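Local coordinates for ZmpA Glycopeptidase (Clostridium perfringens, PDB 6XSX), which probably hydrolyses the peptide backbone of glycoproteins as an M60-family metallopeptidase, the chain here being the catalytic module of a much longer multidomain protein, at residues I61-D66 with P135-E140; S83-D88 with T107-P112; M221-F226 with T364-F369; L450-E455 with I513-N518. All blocks are in the same frame, centred on the assembly; numbering follows the deposited sequence.

Contact 1: I61-D66 with P135-E140; sequences ITVYVD and PKIRIE. With EDO (1,2-ethanediol), chain F.
With chi1 at -70°, the Tyr64 ring stands beside its own backbone N, while Arg138 across the strand pair keeps CG anti to its N and then bends at chi3 (53°), which lays the guanidinium flat over one face of that ring. The two planes are only 20° apart, and NH2 of Arg138 comes to 3.4 Å from CD2 of Tyr64. What fixes the guanidinium there is Glu140: NH1 of Arg138 gives a nearly straight salt-bridging hydrogen bond of 2.6 Å to OE2 of Glu140, met on the anti side of the carboxylate. The same carboxylate, its plane steeply turned from the Tyr64 ring, holds the guanidinium from its edge and brings OE2 to 3.7 Å from Tyr64 CE2. An ethanediol O1 takes a weak bond from Arg138 NE. Further along, Asp66 lies alongside the Lys136 chain, but its carboxylate is salt-bridged to Arg133.

The other face is apolar. CG1 of Val63 packs 4.1 Å from CG1 of Ile139, and Val65 meets Ile137 through their CG2 methyls; Leu76 and Tyr53 lie beyond, on strands of another sheet. Between the two faces run six backbone hydrogen bonds, two each at Thr62–Glu140, Tyr64–Arg138 and Asp66–Lys136, alternating with the non-hydrogen-bonded pairs. This is a regular antiparallel ladder with one polar and one greasy face, the central pair of a four-stranded sheet packed face to face on a larger one.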
# COMPACT_ATOMS: atom_id res chain seq x y z
N ILE A 61 -24.77 -28.54 -6.08
CA ILE A 61 -23.74 -28.82 -7.06
C ILE A 61 -23.13 -30.17 -6.68
O ILE A 61 -23.27 -30.59 -5.53
CB ILE A 61 -22.67 -27.71 -7.10
CG1 ILE A 61 -22.00 -27.48 -5.75
CG2 ILE A 61 -23.26 -26.42 -7.67
CD1 ILE A 61 -20.66 -26.75 -5.83
N THR A 62 -22.51 -30.84 -7.65
CA THR A 62 -21.85 -32.11 -7.40
C THR A 62 -20.38 -31.97 -7.76
O THR A 62 -20.05 -31.58 -8.88
CB THR A 62 -22.53 -33.27 -8.13
OG1 THR A 62 -23.92 -33.24 -7.78
CG2 THR A 62 -21.94 -34.62 -7.75
N VAL A 63 -19.50 -32.22 -6.79
CA VAL A 63 -18.08 -32.02 -7.03
C VAL A 63 -17.37 -33.35 -6.87
O VAL A 63 -17.54 -34.04 -5.87
CB VAL A 63 -17.49 -30.95 -6.09
CG1 VAL A 63 -16.01 -30.69 -6.39
CG2 VAL A 63 -18.28 -29.65 -6.15
N TYR A 64 -16.58 -33.69 -7.89
CA TYR A 64 -15.80 -34.91 -7.89
C TYR A 64 -14.35 -34.57 -7.58
O TYR A 64 -13.78 -33.65 -8.18
CB TYR A 64 -15.95 -35.61 -9.24
CG TYR A 64 -17.33 -36.20 -9.42
CD1 TYR A 64 -17.65 -37.44 -8.88
CD2 TYR A 64 -18.32 -35.49 -10.09
CE1 TYR A 64 -18.92 -37.98 -9.03
CE2 TYR A 64 -19.59 -36.02 -10.23
CZ TYR A 64 -19.89 -37.26 -9.70
OH TYR A 64 -21.15 -37.77 -9.85
N VAL A 65 -13.78 -35.30 -6.62
CA VAL A 65 -12.44 -35.04 -6.10
C VAL A 65 -11.61 -36.31 -6.22
O VAL A 65 -12.00 -37.36 -5.71
CB VAL A 65 -12.52 -34.54 -4.64
CG1 VAL A 65 -11.13 -34.39 -4.02
CG2 VAL A 65 -13.32 -33.26 -4.49
N ASP A 66 -10.46 -36.20 -6.87
CA ASP A 66 -9.50 -37.29 -6.94
C ASP A 66 -8.20 -36.87 -6.27
O ASP A 66 -7.54 -35.93 -6.73
CB ASP A 66 -9.34 -37.76 -8.39
CG ASP A 66 -8.23 -38.79 -8.62
OD1 ASP A 66 -7.67 -39.30 -7.63
OD2 ASP A 66 -7.94 -39.05 -9.80
N PRO A 135 -4.29 -32.97 -6.80
CA PRO A 135 -5.72 -33.25 -6.89
C PRO A 135 -6.29 -32.90 -8.27
O PRO A 135 -5.81 -31.98 -8.94
CB PRO A 135 -6.36 -32.33 -5.84
CG PRO A 135 -5.22 -31.98 -4.91
CD PRO A 135 -3.97 -31.98 -5.76
N LYS A 136 -7.31 -33.65 -8.68
CA LYS A 136 -8.12 -33.31 -9.83
C LYS A 136 -9.54 -33.14 -9.32
O LYS A 136 -9.99 -33.93 -8.50
CB LYS A 136 -8.11 -34.43 -10.86
CG LYS A 136 -6.78 -34.68 -11.56
CD LYS A 136 -6.68 -36.08 -12.12
CE LYS A 136 -5.47 -36.28 -13.01
NZ LYS A 136 -5.49 -35.32 -14.15
N ILE A 137 -10.23 -32.09 -9.78
CA ILE A 137 -11.63 -31.95 -9.43
C ILE A 137 -12.45 -31.59 -10.66
O ILE A 137 -11.93 -31.04 -11.64
CB ILE A 137 -11.88 -30.98 -8.25
CG1 ILE A 137 -11.91 -29.52 -8.67
CG2 ILE A 137 -10.92 -31.23 -7.09
CD1 ILE A 137 -12.56 -28.61 -7.65
N ARG A 138 -13.74 -31.94 -10.59
CA ARG A 138 -14.73 -31.56 -11.58
C ARG A 138 -15.97 -31.06 -10.85
O ARG A 138 -16.38 -31.64 -9.85
CB ARG A 138 -15.06 -32.77 -12.45
CG ARG A 138 -15.91 -32.44 -13.67
CD ARG A 138 -15.94 -33.60 -14.64
NE ARG A 138 -16.32 -34.88 -14.05
CZ ARG A 138 -17.57 -35.24 -13.80
NH1 ARG A 138 -18.57 -34.42 -14.08
NH2 ARG A 138 -17.82 -36.43 -13.27
N ILE A 139 -16.56 -29.97 -11.37
CA ILE A 139 -17.74 -29.39 -10.77
C ILE A 139 -18.90 -29.52 -11.76
O ILE A 139 -18.79 -29.07 -12.89
CB ILE A 139 -17.48 -27.92 -10.35
CG1 ILE A 139 -16.33 -27.82 -9.34
CG2 ILE A 139 -18.75 -27.28 -9.80
CD1 ILE A 139 -15.74 -26.43 -9.21
N GLU A 140 -20.01 -30.11 -11.30
CA GLU A 140 -21.22 -30.21 -12.10
C GLU A 140 -22.31 -29.31 -11.51
O GLU A 140 -22.47 -29.23 -10.30
CB GLU A 140 -21.77 -31.64 -12.04
CG GLU A 140 -20.96 -32.68 -12.78
CD GLU A 140 -21.58 -34.08 -12.78
OE1 GLU A 140 -22.62 -34.28 -12.10
OE2 GLU A 140 -21.02 -34.97 -13.45
C1 EDO F . -12.08 -35.63 -12.03
O1 EDO F . -13.34 -35.88 -12.63
C2 EDO F . -12.12 -35.86 -10.57
O2 EDO F . -12.54 -37.17 -10.28

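Contact 2: S83-D88 with T107-P112; sequences SQHNGD and TNELRP. With EDO (1,2-ethanediol), chain D.
This is a loop-to-loop contact: residues 83-88, between strands 75-80 and 88-91, lean on residues 107-112, which lie between strands 96-101 and 117-123. A single backbone bond ties them, from Gln84 N to Glu109 O at 2.8 Å, the donor lying almost straight out from the carbonyl. Ser83 CA also faces that oxygen, 3.4 Å away in a CA-H...O contact, and Ser83 CB packs on CD2 of Leu110 at 3.8 Å.

The Glu109 side chain carries most of the rest. It runs extended beyond CG and crosses the side chains of Gln84 and His85 at about a right angle. Its CD sits at the edge of the imidazole, 3.9 Å from His85 CD2, with the carboxylate plane turned 82° from the ring; Gln84 CG lies over one face of the same ring. One water joins the loops a second time, accepting from Ser83 OG at 2.6 Å and donating to Glu109 OE1 at 2.7 Å. Ser83 OG, opposite its own N (chi1 171°), also receives the N-H of His85 at 2.8 Å, so the hydroxyl is held from two directions.

Beyond the touching residues, Asn86 N and Gly87 N bind the sulfonate of a MES molecule, and Arg111 is salt-bridged to Asp82. The bond from His85 N back to Ser83 OG makes an ST turn, here within the connection between the neighbouring antiparallel strands 75-80 and 88-91.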
# COMPACT_ATOMS: atom_id res chain seq x y z
N SER A 83 -20.77 -8.22 -0.00
CA SER A 83 -21.00 -8.22 1.43
C SER A 83 -20.26 -7.03 2.05
O SER A 83 -19.34 -6.49 1.43
CB SER A 83 -20.53 -9.52 2.02
OG SER A 83 -20.54 -9.47 3.44
N GLN A 84 -20.65 -6.63 3.26
CA GLN A 84 -19.86 -5.67 4.02
C GLN A 84 -18.57 -6.35 4.46
O GLN A 84 -17.59 -5.68 4.76
CB GLN A 84 -20.65 -5.11 5.21
CG GLN A 84 -20.73 -6.10 6.37
CD GLN A 84 -21.61 -5.65 7.50
OE1 GLN A 84 -22.69 -6.18 7.71
NE2 GLN A 84 -21.14 -4.65 8.25
N HIS A 85 -18.59 -7.69 4.49
CA HIS A 85 -17.44 -8.52 4.80
C HIS A 85 -16.89 -9.12 3.50
O HIS A 85 -17.19 -8.64 2.41
CB HIS A 85 -17.82 -9.59 5.83
CG HIS A 85 -18.43 -9.03 7.07
ND1 HIS A 85 -17.77 -8.11 7.89
CD2 HIS A 85 -19.64 -9.24 7.65
CE1 HIS A 85 -18.54 -7.79 8.91
NE2 HIS A 85 -19.69 -8.46 8.79
N ASN A 86 -16.09 -10.19 3.63
CA ASN A 86 -15.45 -10.82 2.48
C ASN A 86 -16.43 -11.72 1.72
O ASN A 86 -16.26 -11.94 0.52
CB ASN A 86 -14.16 -11.54 2.88
CG ASN A 86 -13.14 -10.62 3.52
OD1 ASN A 86 -12.88 -9.53 3.02
ND2 ASN A 86 -12.56 -11.06 4.63
N GLY A 87 -17.44 -12.25 2.43
CA GLY A 87 -18.54 -13.00 1.83
C GLY A 87 -18.24 -14.49 1.61
O GLY A 87 -19.07 -15.19 1.03
N ASP A 88 -17.09 -14.97 2.09
CA ASP A 88 -16.63 -16.32 1.78
C ASP A 88 -17.11 -17.34 2.81
O ASP A 88 -17.26 -17.04 4.00
CB ASP A 88 -15.11 -16.38 1.67
CG ASP A 88 -14.40 -15.91 2.93
OD1 ASP A 88 -14.61 -14.74 3.32
OD2 ASP A 88 -13.68 -16.73 3.52
N THR A 107 -28.91 -11.90 5.03
CA THR A 107 -29.37 -10.79 4.21
C THR A 107 -28.80 -9.46 4.69
O THR A 107 -28.47 -8.59 3.88
CB THR A 107 -30.91 -10.68 4.26
OG1 THR A 107 -31.46 -11.99 4.15
CG2 THR A 107 -31.47 -9.78 3.18
N ASN A 108 -28.68 -9.29 6.01
CA ASN A 108 -28.36 -7.98 6.55
C ASN A 108 -26.89 -7.62 6.31
O ASN A 108 -26.51 -6.48 6.56
CB ASN A 108 -28.82 -7.84 8.00
CG ASN A 108 -28.07 -8.75 8.95
OD1 ASN A 108 -27.65 -9.84 8.58
ND2 ASN A 108 -27.92 -8.32 10.19
N GLU A 109 -26.08 -8.57 5.81
CA GLU A 109 -24.66 -8.35 5.55
C GLU A 109 -24.41 -7.82 4.14
O GLU A 109 -23.29 -7.43 3.84
CB GLU A 109 -23.87 -9.65 5.74
CG GLU A 109 -23.56 -9.92 7.21
CD GLU A 109 -23.00 -11.28 7.56
OE1 GLU A 109 -22.42 -11.96 6.66
OE2 GLU A 109 -23.11 -11.64 8.74
N LEU A 110 -25.44 -7.82 3.29
CA LEU A 110 -25.24 -7.59 1.86
C LEU A 110 -25.77 -6.22 1.47
O LEU A 110 -26.75 -5.75 2.05
CB LEU A 110 -25.98 -8.68 1.08
CG LEU A 110 -25.66 -10.13 1.44
CD1 LEU A 110 -26.30 -11.06 0.42
CD2 LEU A 110 -24.16 -10.38 1.52
N ARG A 111 -25.16 -5.61 0.44
CA ARG A 111 -25.71 -4.36 -0.07
C ARG A 111 -27.17 -4.61 -0.43
O ARG A 111 -27.48 -5.64 -1.04
CB ARG A 111 -24.95 -3.83 -1.28
CG ARG A 111 -25.40 -2.44 -1.73
CD ARG A 111 -24.69 -1.93 -2.97
NE ARG A 111 -23.26 -2.23 -2.97
CZ ARG A 111 -22.31 -1.45 -2.44
NH1 ARG A 111 -22.64 -0.32 -1.84
NH2 ARG A 111 -21.04 -1.82 -2.50
N PRO A 112 -28.11 -3.73 -0.04
CA PRO A 112 -29.52 -3.92 -0.38
C PRO A 112 -29.69 -4.22 -1.87
O PRO A 112 -29.11 -3.54 -2.72
CB PRO A 112 -30.13 -2.58 0.07
CG PRO A 112 -29.28 -2.19 1.27
CD PRO A 112 -27.88 -2.53 0.80
C1 EDO D . -10.38 -14.19 4.95
O1 EDO D . -10.42 -14.80 6.22
C2 EDO D . -11.64 -14.48 4.27
O2 EDO D . -12.76 -14.18 5.08
O HOH W 1 -20.89 -11.83 4.44

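Contact 3: M221-F226 with T364-F369; sequences MKYWGF and TFWPRF. With EDO (1,2-ethanediol), chain G.
Trp366, Pro367 and Tyr223 bury most of the surface here, where the C-terminal end of helix 206-224 meets the first turn of helix 365-375. Trp366 sets out toward the other segment, and its indole touches two rings at once. Its NE1 edge is driven into the face of Trp224, with NE1 3.4 Å from CZ3 and the planes 73° apart, an edge-to-face pair. CD1 of the same indole lies over the face of Tyr223, 3.5 Å from CE2 and displaced toward the rim; those two planes are inclined by 34°. In Tyr223 a chi1 of -175° puts CG anti to the backbone N, and the end of the side chain comes nearer to Trp366; its hydroxyl is hydrogen-bonded to the backbone O of Met301. His305 stacks on the tyrosine as well, extending the aromatic cluster.

The helix 206-224 closes in a Schellman motif: Gly225 takes positive phi, and Gly225 N and Phe226 N bond back to the carbonyls of Lys222 and Met221. Pro367 packs against this cap. Its CB sits 3.4 Å from Tyr223 O and 3.7 Å from Gly225 CA, and the CA atoms of Gly225 and Pro367 come within 4.0 Å. Gly225, with no side chain, thus lies directly against Pro367. Further polar ties come from helix 365-375 itself, where Gln371 donates to Gly225 O and Arg374 to Trp224 O.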
# COMPACT_ATOMS: atom_id res chain seq x y z
N MET A 221 6.42 -5.35 -3.33
CA MET A 221 7.26 -6.32 -2.66
C MET A 221 8.73 -5.90 -2.73
O MET A 221 9.46 -6.08 -1.75
CB MET A 221 7.01 -7.73 -3.20
CG MET A 221 5.72 -8.28 -2.61
SD MET A 221 5.29 -9.94 -3.11
CE MET A 221 6.35 -10.90 -2.02
N LYS A 222 9.14 -5.27 -3.84
CA LYS A 222 10.45 -4.65 -3.91
C LYS A 222 10.60 -3.59 -2.80
O LYS A 222 11.57 -3.62 -2.04
CB LYS A 222 10.68 -4.05 -5.30
CG LYS A 222 12.02 -3.35 -5.48
CD LYS A 222 12.15 -2.75 -6.86
CE LYS A 222 13.20 -1.66 -6.94
NZ LYS A 222 13.21 -1.04 -8.29
N TYR A 223 9.64 -2.66 -2.70
CA TYR A 223 9.70 -1.61 -1.70
C TYR A 223 9.79 -2.18 -0.28
O TYR A 223 10.41 -1.56 0.58
CB TYR A 223 8.50 -0.67 -1.84
CG TYR A 223 8.45 0.56 -0.96
CD1 TYR A 223 9.47 1.51 -0.96
CD2 TYR A 223 7.34 0.81 -0.17
CE1 TYR A 223 9.38 2.65 -0.17
CE2 TYR A 223 7.24 1.93 0.62
CZ TYR A 223 8.26 2.86 0.62
OH TYR A 223 8.14 3.98 1.40
N TRP A 224 9.17 -3.35 -0.04
CA TRP A 224 9.09 -3.94 1.28
C TRP A 224 10.32 -4.82 1.57
O TRP A 224 10.46 -5.33 2.69
CB TRP A 224 7.79 -4.74 1.42
CG TRP A 224 6.99 -4.36 2.63
CD1 TRP A 224 6.72 -5.14 3.72
CD2 TRP A 224 6.34 -3.10 2.87
NE1 TRP A 224 5.96 -4.45 4.61
CE2 TRP A 224 5.71 -3.19 4.13
CE3 TRP A 224 6.24 -1.90 2.15
CZ2 TRP A 224 4.99 -2.13 4.68
CZ3 TRP A 224 5.51 -0.86 2.69
CH2 TRP A 224 4.89 -0.97 3.94
N GLY A 225 11.18 -5.00 0.57
CA GLY A 225 12.44 -5.72 0.74
C GLY A 225 12.35 -7.23 0.58
O GLY A 225 13.22 -7.96 1.08
N PHE A 226 11.32 -7.72 -0.12
CA PHE A 226 11.24 -9.13 -0.48
C PHE A 226 12.12 -9.38 -1.70
O PHE A 226 11.66 -9.33 -2.83
CB PHE A 226 9.79 -9.58 -0.70
CG PHE A 226 8.95 -9.57 0.55
CD1 PHE A 226 9.03 -10.61 1.47
CD2 PHE A 226 8.09 -8.51 0.82
CE1 PHE A 226 8.26 -10.59 2.63
CE2 PHE A 226 7.32 -8.50 1.97
CZ PHE A 226 7.42 -9.53 2.88
N THR A 364 16.78 3.57 -0.79
CA THR A 364 17.10 2.21 -0.34
C THR A 364 16.74 2.01 1.14
O THR A 364 16.90 0.90 1.66
CB THR A 364 18.57 1.81 -0.55
OG1 THR A 364 19.42 2.56 0.32
CG2 THR A 364 19.03 1.92 -2.00
N PHE A 365 16.28 3.06 1.82
CA PHE A 365 16.07 2.98 3.26
C PHE A 365 14.97 1.98 3.60
O PHE A 365 15.19 1.07 4.40
CB PHE A 365 15.77 4.36 3.86
CG PHE A 365 15.22 4.33 5.27
CD1 PHE A 365 15.98 3.80 6.32
CD2 PHE A 365 13.96 4.81 5.56
CE1 PHE A 365 15.47 3.77 7.61
CE2 PHE A 365 13.45 4.77 6.85
CZ PHE A 365 14.21 4.25 7.88
N TRP A 366 13.77 2.16 3.04
CA TRP A 366 12.60 1.46 3.55
C TRP A 366 12.75 -0.07 3.42
O TRP A 366 12.56 -0.78 4.40
CB TRP A 366 11.29 1.98 2.94
CG TRP A 366 10.10 1.48 3.70
CD1 TRP A 366 9.12 0.64 3.26
CD2 TRP A 366 9.81 1.74 5.09
NE1 TRP A 366 8.22 0.38 4.27
CE2 TRP A 366 8.63 1.03 5.41
CE3 TRP A 366 10.42 2.52 6.09
CZ2 TRP A 366 8.05 1.09 6.68
CZ3 TRP A 366 9.86 2.56 7.35
CH2 TRP A 366 8.69 1.85 7.64
N PRO A 367 13.10 -0.63 2.24
CA PRO A 367 13.25 -2.08 2.10
C PRO A 367 14.18 -2.67 3.17
O PRO A 367 13.86 -3.68 3.80
CB PRO A 367 13.77 -2.28 0.67
CG PRO A 367 14.19 -0.89 0.20
CD PRO A 367 13.32 0.08 0.97
N ARG A 368 15.29 -1.97 3.43
CA ARG A 368 16.28 -2.41 4.40
C ARG A 368 15.72 -2.30 5.82
O ARG A 368 15.94 -3.19 6.64
CB ARG A 368 17.61 -1.67 4.21
CG ARG A 368 18.25 -1.87 2.84
CD ARG A 368 19.55 -1.10 2.70
NE ARG A 368 20.47 -1.57 3.74
CZ ARG A 368 21.48 -0.89 4.28
NH1 ARG A 368 21.75 0.35 3.89
NH2 ARG A 368 22.21 -1.46 5.22
N PHE A 369 15.00 -1.20 6.10
CA PHE A 369 14.36 -1.03 7.40
C PHE A 369 13.36 -2.16 7.66
O PHE A 369 13.40 -2.81 8.71
CB PHE A 369 13.76 0.37 7.51
CG PHE A 369 13.18 0.77 8.85
CD1 PHE A 369 13.97 1.35 9.82
CD2 PHE A 369 11.82 0.62 9.11
CE1 PHE A 369 13.43 1.75 11.04
CE2 PHE A 369 11.28 1.02 10.32
CZ PHE A 369 12.09 1.59 11.28
C1 EDO G . 19.88 3.52 3.49
O1 EDO G . 19.93 2.20 2.98
C2 EDO G . 21.23 4.04 3.81
O2 EDO G . 22.20 3.65 2.86

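Contact 4: L450-E455 with I513-N518; sequences LKFEAE and IVAYDN
Phe452, the first residue of strand 452-459, reaches across to Ile513 and Ala515 and makes the larger part of this contact. Its ring carbon CG sits between the backbone N and the carbonyl carbon (chi1 75°), a setting that carries the ring across to the opposing strand. There one face lies squarely under the methyl of Ala515: CB is 4.0 Å from the ring centroid and just 8° off the normal, a clear CH-pi contact. The rim of the ring is used too. CZ approaches Ile513 O at 3.4 Å with the oxygen near the ring plane, and CE1 touches the CG2 branch of Ile513 at 3.8 Å. Thus the aromatic ring meets three different groups: a methyl over its face, a carbonyl at its edge and a branched side chain beside it.

One residue on, the strand is paired through the backbone of Glu453 with Asp469 of strand 463-470. Ala454 turns inward again, and its CB meets the other branch of Ile513, CG1, at 4.0 Å. So the isoleucine is shared between the two inward residues, CG2 going to Phe452 and CG1 to Ala454. Ile466, Phe468, Tyr526 and Phe528 surround the same patch.

The strands cross with axes 8.6 Å apart at 135° and belong to two different sheets, packed face to face as in a beta-sandwich. The chemistry is almost wholly apolar, so shape and burial, not polar pairing, join the two sheets here.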
# COMPACT_ATOMS: atom_id res chain seq x y z
N LEU A 450 24.87 29.70 -7.99
CA LEU A 450 23.71 29.98 -7.16
C LEU A 450 23.73 31.44 -6.72
O LEU A 450 24.72 31.91 -6.19
CB LEU A 450 23.72 29.05 -5.95
CG LEU A 450 22.65 29.35 -4.90
CD1 LEU A 450 21.26 29.08 -5.46
CD2 LEU A 450 22.87 28.52 -3.64
N LYS A 451 22.63 32.15 -6.95
CA LYS A 451 22.42 33.45 -6.33
C LYS A 451 20.99 33.48 -5.80
O LYS A 451 20.04 33.20 -6.53
CB LYS A 451 22.67 34.59 -7.33
N PHE A 452 20.85 33.78 -4.51
CA PHE A 452 19.53 33.99 -3.93
C PHE A 452 19.59 35.19 -2.99
O PHE A 452 20.67 35.56 -2.52
CB PHE A 452 19.02 32.73 -3.22
CG PHE A 452 19.67 32.42 -1.89
CD1 PHE A 452 19.02 32.72 -0.70
CD2 PHE A 452 20.93 31.83 -1.83
CE1 PHE A 452 19.62 32.43 0.52
CE2 PHE A 452 21.52 31.55 -0.61
CZ PHE A 452 20.87 31.85 0.56
N GLU A 453 18.43 35.78 -2.72
CA GLU A 453 18.33 36.98 -1.91
C GLU A 453 17.09 36.87 -1.03
O GLU A 453 16.18 36.11 -1.34
CB GLU A 453 18.18 38.21 -2.81
CG GLU A 453 19.39 38.46 -3.68
CD GLU A 453 19.32 39.70 -4.55
OE1 GLU A 453 18.30 39.86 -5.26
OE2 GLU A 453 20.27 40.52 -4.51
N ALA A 454 17.08 37.66 0.05
CA ALA A 454 15.93 37.79 0.93
C ALA A 454 15.60 39.27 1.12
O ALA A 454 16.50 40.10 1.18
CB ALA A 454 16.22 37.14 2.27
N GLU A 455 14.31 39.57 1.25
CA GLU A 455 13.84 40.93 1.48
C GLU A 455 12.82 40.91 2.61
O GLU A 455 11.89 40.11 2.58
CB GLU A 455 13.21 41.48 0.20
CG GLU A 455 12.72 42.91 0.33
CD GLU A 455 12.09 43.49 -0.93
OE1 GLU A 455 11.02 42.99 -1.34
OE2 GLU A 455 12.68 44.43 -1.49
N ILE A 513 20.09 33.59 6.20
CA ILE A 513 19.26 32.71 5.40
C ILE A 513 20.15 31.72 4.65
O ILE A 513 21.08 32.11 3.95
CB ILE A 513 18.40 33.52 4.41
CG1 ILE A 513 17.68 34.70 5.07
CG2 ILE A 513 17.44 32.62 3.64
CD1 ILE A 513 16.62 34.32 6.09
N VAL A 514 19.82 30.43 4.80
CA VAL A 514 20.55 29.37 4.14
C VAL A 514 19.56 28.55 3.30
O VAL A 514 18.60 28.00 3.84
CB VAL A 514 21.31 28.50 5.16
CG1 VAL A 514 22.02 27.32 4.53
CG2 VAL A 514 22.28 29.33 6.00
N ALA A 515 19.80 28.49 1.98
CA ALA A 515 18.97 27.74 1.06
C ALA A 515 19.44 26.29 1.02
O ALA A 515 20.61 26.02 1.25
CB ALA A 515 19.01 28.38 -0.32
N TYR A 516 18.50 25.36 0.76
CA TYR A 516 18.82 23.94 0.76
C TYR A 516 18.39 23.32 -0.56
O TYR A 516 17.33 23.66 -1.07
CB TYR A 516 18.17 23.21 1.93
CG TYR A 516 18.98 23.28 3.20
CD1 TYR A 516 18.97 24.42 3.99
CD2 TYR A 516 19.78 22.21 3.59
CE1 TYR A 516 19.72 24.49 5.15
CE2 TYR A 516 20.53 22.26 4.75
CZ TYR A 516 20.51 23.41 5.53
OH TYR A 516 21.25 23.47 6.67
N ASP A 517 19.23 22.41 -1.09
CA ASP A 517 18.98 21.82 -2.39
C ASP A 517 18.40 20.41 -2.27
O ASP A 517 18.19 19.90 -1.17
CB ASP A 517 20.21 21.90 -3.30
CG ASP A 517 21.30 20.88 -2.99
OD1 ASP A 517 21.05 19.95 -2.16
OD2 ASP A 517 22.40 21.03 -3.56
N ASN A 518 18.20 19.78 -3.43
CA ASN A 518 17.43 18.56 -3.56
C ASN A 518 18.11 17.39 -2.84
O ASN A 518 17.47 16.37 -2.61
CB ASN A 518 17.16 18.22 -5.03
CG ASN A 518 16.07 19.07 -5.65
OD1 ASN A 518 14.99 19.20 -5.07
ND2 ASN A 518 16.33 19.62 -6.83

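Overall arrangement
The four contacts follow the length of the chain. Contact 2 is nested within the loop that contact 1 closes; their centres are 27 Å apart, on the same side of the chain's centre, and both lie in the N-terminal beta region, contact 1 within the four-stranded sheet and contact 2 between loops that lead into strands of the ten-stranded one. Contact 3 comes next, about 36 Å from contact 2 between centres, joining two helices in the largely helical part that carries an HExxH pattern, consistent with a metallopeptidase. Contact 4 closes last, in the C-terminal sheets, its centre 34 Å from that of contact 3 and 72 Å from that of contact 1. None touches another in this elongated module.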